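Local coordinates for protein agglutinin (Rhizoctonia solani, PDB 4G9N) that is a fungal lectin of the ricin-type beta-trefoil family that binds N-acetylgalactosamine and, as an agglutinin, probably cross-links glycan-bearing cells, at residues V20-R25 against A33-K38. Numbering follows the deposited sequence.
Sequences VLDLWR and AIQGYK. With NGA (2-acetamido-2-deoxy-beta-D-galactopyranose), chain E.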
loop_
_atom_site.group_PDB
_atom_site.type_symbol
_atom_site.label_atom_id
_atom_site.label_comp_id
_atom_site.label_asym_id
_atom_site.label_seq_id
_atom_site.Cartn_x
_atom_site.Cartn_y
_atom_site.Cartn_z
ATOM N N VAL B 20 1.286 17.712 9.757
ATOM C CA VAL B 20 0.202 16.768 9.487
ATOM C C VAL B 20 -0.811 17.280 8.467
ATOM O O VAL B 20 -0.900 18.483 8.210
ATOM C CB VAL B 20 -0.531 16.355 10.783
ATOM C CG1 VAL B 20 0.480 15.867 11.857
ATOM C CG2 VAL B 20 -1.379 17.499 11.301
ATOM N N LEU B 21 -1.568 16.362 7.879
ATOM C CA LEU B 21 -2.549 16.745 6.866
ATOM C C LEU B 21 -3.696 17.497 7.539
ATOM O O LEU B 21 -4.322 16.991 8.475
ATOM C CB LEU B 21 -3.080 15.509 6.140
ATOM C CG LEU B 21 -3.847 15.761 4.841
ATOM C CD1 LEU B 21 -2.868 16.113 3.723
ATOM C CD2 LEU B 21 -4.703 14.551 4.456
ATOM N N ASP B 22 -3.984 18.694 7.043
ATOM C CA ASP B 22 -4.826 19.645 7.759
ATOM C C ASP B 22 -5.879 20.255 6.816
ATOM O O ASP B 22 -5.548 20.771 5.742
ATOM C CB ASP B 22 -3.909 20.725 8.368
ATOM C CG ASP B 22 -4.679 21.871 9.053
ATOM O OD1 ASP B 22 -5.343 22.663 8.345
ATOM O OD2 ASP B 22 -4.573 22.010 10.299
ATOM N N LEU B 23 -7.149 20.168 7.191
ATOM C CA LEU B 23 -8.191 20.867 6.433
ATOM C C LEU B 23 -8.360 22.291 6.964
ATOM O O LEU B 23 -8.758 22.486 8.112
ATOM C CB LEU B 23 -9.530 20.128 6.484
ATOM C CG LEU B 23 -10.671 20.767 5.670
ATOM C CD1 LEU B 23 -10.405 20.760 4.176
ATOM C CD2 LEU B 23 -11.994 20.102 5.971
ATOM N N TRP B 24 -8.047 23.276 6.124
ATOM C CA TRP B 24 -8.158 24.696 6.482
ATOM C C TRP B 24 -9.414 25.054 7.310
ATOM O O TRP B 24 -10.546 24.995 6.815
ATOM C CB TRP B 24 -8.080 25.548 5.216
ATOM C CG TRP B 24 -7.855 26.999 5.472
ATOM C CD1 TRP B 24 -6.656 27.624 5.671
ATOM C CD2 TRP B 24 -8.861 28.019 5.548
ATOM N NE1 TRP B 24 -6.855 28.970 5.868
ATOM C CE2 TRP B 24 -8.199 29.238 5.798
ATOM C CE3 TRP B 24 -10.253 28.019 5.425
ATOM C CZ2 TRP B 24 -8.885 30.447 5.932
ATOM C CZ3 TRP B 24 -10.934 29.219 5.559
ATOM C CH2 TRP B 24 -10.249 30.416 5.807
ATOM N N ARG B 25 -9.178 25.394 8.579
ATOM C CA ARG B 25 -10.216 25.714 9.578
ATOM C C ARG B 25 -11.339 24.666 9.725
ATOM O O ARG B 25 -12.393 24.951 10.293
ATOM C CB ARG B 25 -10.777 27.146 9.387
ATOM C CG ARG B 25 -9.703 28.182 9.009
ATOM C CD ARG B 25 -9.807 29.529 9.735
ATOM N NE ARG B 25 -10.808 30.428 9.169
ATOM C CZ ARG B 25 -10.600 31.693 8.796
ATOM N NH1 ARG B 25 -9.405 32.271 8.898
ATOM N NH2 ARG B 25 -11.614 32.388 8.298
ATOM N N ALA B 33 -8.946 24.507 1.267
ATOM C CA ALA B 33 -7.566 24.051 1.107
ATOM C C ALA B 33 -7.202 22.960 2.107
ATOM O O ALA B 33 -7.533 23.035 3.286
ATOM C CB ALA B 33 -6.575 25.226 1.225
ATOM N N ILE B 34 -6.523 21.941 1.610
ATOM C CA ILE B 34 -5.913 20.924 2.440
ATOM C C ILE B 34 -4.404 21.193 2.425
ATOM O O ILE B 34 -3.823 21.419 1.366
ATOM C CB ILE B 34 -6.261 19.517 1.914
ATOM C CG1 ILE B 34 -7.733 19.214 2.200
ATOM C CG2 ILE B 34 -5.338 18.470 2.527
ATOM C CD1 ILE B 34 -8.199 17.844 1.755
ATOM N N GLN B 35 -3.784 21.188 3.601
ATOM C CA GLN B 35 -2.452 21.746 3.756
ATOM C C GLN B 35 -1.657 21.019 4.838
ATOM O O GLN B 35 -2.202 20.234 5.583
ATOM C CB GLN B 35 -2.604 23.214 4.160
ATOM C CG GLN B 35 -3.513 23.332 5.364
ATOM C CD GLN B 35 -3.894 24.756 5.740
ATOM O OE1 GLN B 35 -3.662 25.710 4.986
ATOM N NE2 GLN B 35 -4.495 24.901 6.915
ATOM N N GLY B 36 -0.362 21.298 4.919
ATOM C CA GLY B 36 0.450 20.869 6.041
ATOM C C GLY B 36 0.338 21.870 7.178
ATOM O O GLY B 36 0.222 23.069 6.935
ATOM N N TYR B 37 0.355 21.386 8.419
ATOM C CA TYR B 37 0.189 22.263 9.579
ATOM C C TYR B 37 0.759 21.568 10.813
ATOM O O TYR B 37 0.852 20.335 10.856
ATOM C CB TYR B 37 -1.296 22.575 9.790
ATOM C CG TYR B 37 -1.627 23.916 10.435
ATOM C CD1 TYR B 37 -1.664 24.060 11.822
ATOM C CD2 TYR B 37 -1.951 25.025 9.651
ATOM C CE1 TYR B 37 -1.990 25.270 12.409
ATOM C CE2 TYR B 37 -2.274 26.245 10.230
ATOM C CZ TYR B 37 -2.291 26.362 11.609
ATOM O OH TYR B 37 -2.607 27.572 12.186
ATOM N N LYS B 38 1.151 22.359 11.807
ATOM C CA LYS B 38 1.673 21.805 13.040
ATOM C C LYS B 38 0.576 20.975 13.719
ATOM O O LYS B 38 -0.577 21.395 13.774
ATOM C CB LYS B 38 2.165 22.928 13.959
ATOM C CG LYS B 38 2.878 22.429 15.197
ATOM C CD LYS B 38 3.413 23.562 16.034
ATOM C CE LYS B 38 2.298 24.271 16.791
ATOM N NZ LYS B 38 2.846 25.264 17.775
HETATM C C1 NGA E . -7.352 26.869 12.325
HETATM C C2 NGA E . -7.172 25.360 12.418
HETATM C C3 NGA E . -5.838 24.970 11.812
HETATM C C4 NGA E . -5.765 25.485 10.374
HETATM C C5 NGA E . -6.017 26.988 10.367
HETATM C C6 NGA E . -6.112 27.527 8.949
HETATM C C7 NGA E . -8.221 24.282 14.312
HETATM C C8 NGA E . -8.036 23.805 15.727
HETATM N N2 NGA E . -7.206 24.969 13.808
HETATM O O1 NGA E . -8.629 27.214 12.816
HETATM O O3 NGA E . -5.672 23.574 11.898
HETATM O O4 NGA E . -6.699 24.846 9.528
HETATM O O5 NGA E . -7.241 27.295 10.988
HETATM O O6 NGA E . -4.918 27.291 8.242
HETATM O O7 NGA E . -9.246 24.039 13.667
#
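Asp22 lies alongside Gln35, both side chains pointing the same way, and the amide of Gln35 reaches the carboxylate through NE2, 2.8 Å from Asp22 OD1. That bond is fairly straight at the hydrogen (166°). It stays within the amide plane but meets OD1 from above the carboxylate plane, about 50° out of it. An amide suits this place because NE2 has a second hydrogen to give, and it goes to O6 of the bound N-acetylgalactosamine. A carboxylate suits position 22 because it only needs to accept: OD1 also takes the sugar O4 hydroxyl, and OD2 takes O3 at 2.5 Å, so short at this resolution that the exact length is doubtful. Gln35 thus probably orients the acid while binding the ligand itself, and Gln45 also donates to OD2. Tyr37 starts against Asp22, its CB 3.4 Å from Asp22 OD2. With CG anti to the backbone N (chi1 -151°), it then carries its ring along one side of the sugar. One ring face lies against C3, C4 and C5 in a CH-pi contact, C4 3.6 Å above the plane and offset toward the rim. Trp24 lends a ring face to sugar C6, and the backbone N of Arg25 donates to O4. Asn44, His40 and Glu121 complete the site.

Paired backbone bonds between Asp22 and Gln35, with Trp24 N to Ala33 O beyond them, set these groups in register as an antiparallel hairpin. On its other face Ile34 fits between two leucines, its CG2 3.6 Å from Leu21 CD1 and its CG1 3.7 Å from Leu23 CD1, branched apolar chains suited to a trefoil core. There Trp47 of strand 47-51 packs on Leu23 and Ile34, Leu12 of strand 8-14 meets Leu21, and strand 32-37 pairs onward with strands 81-84 and 122-128.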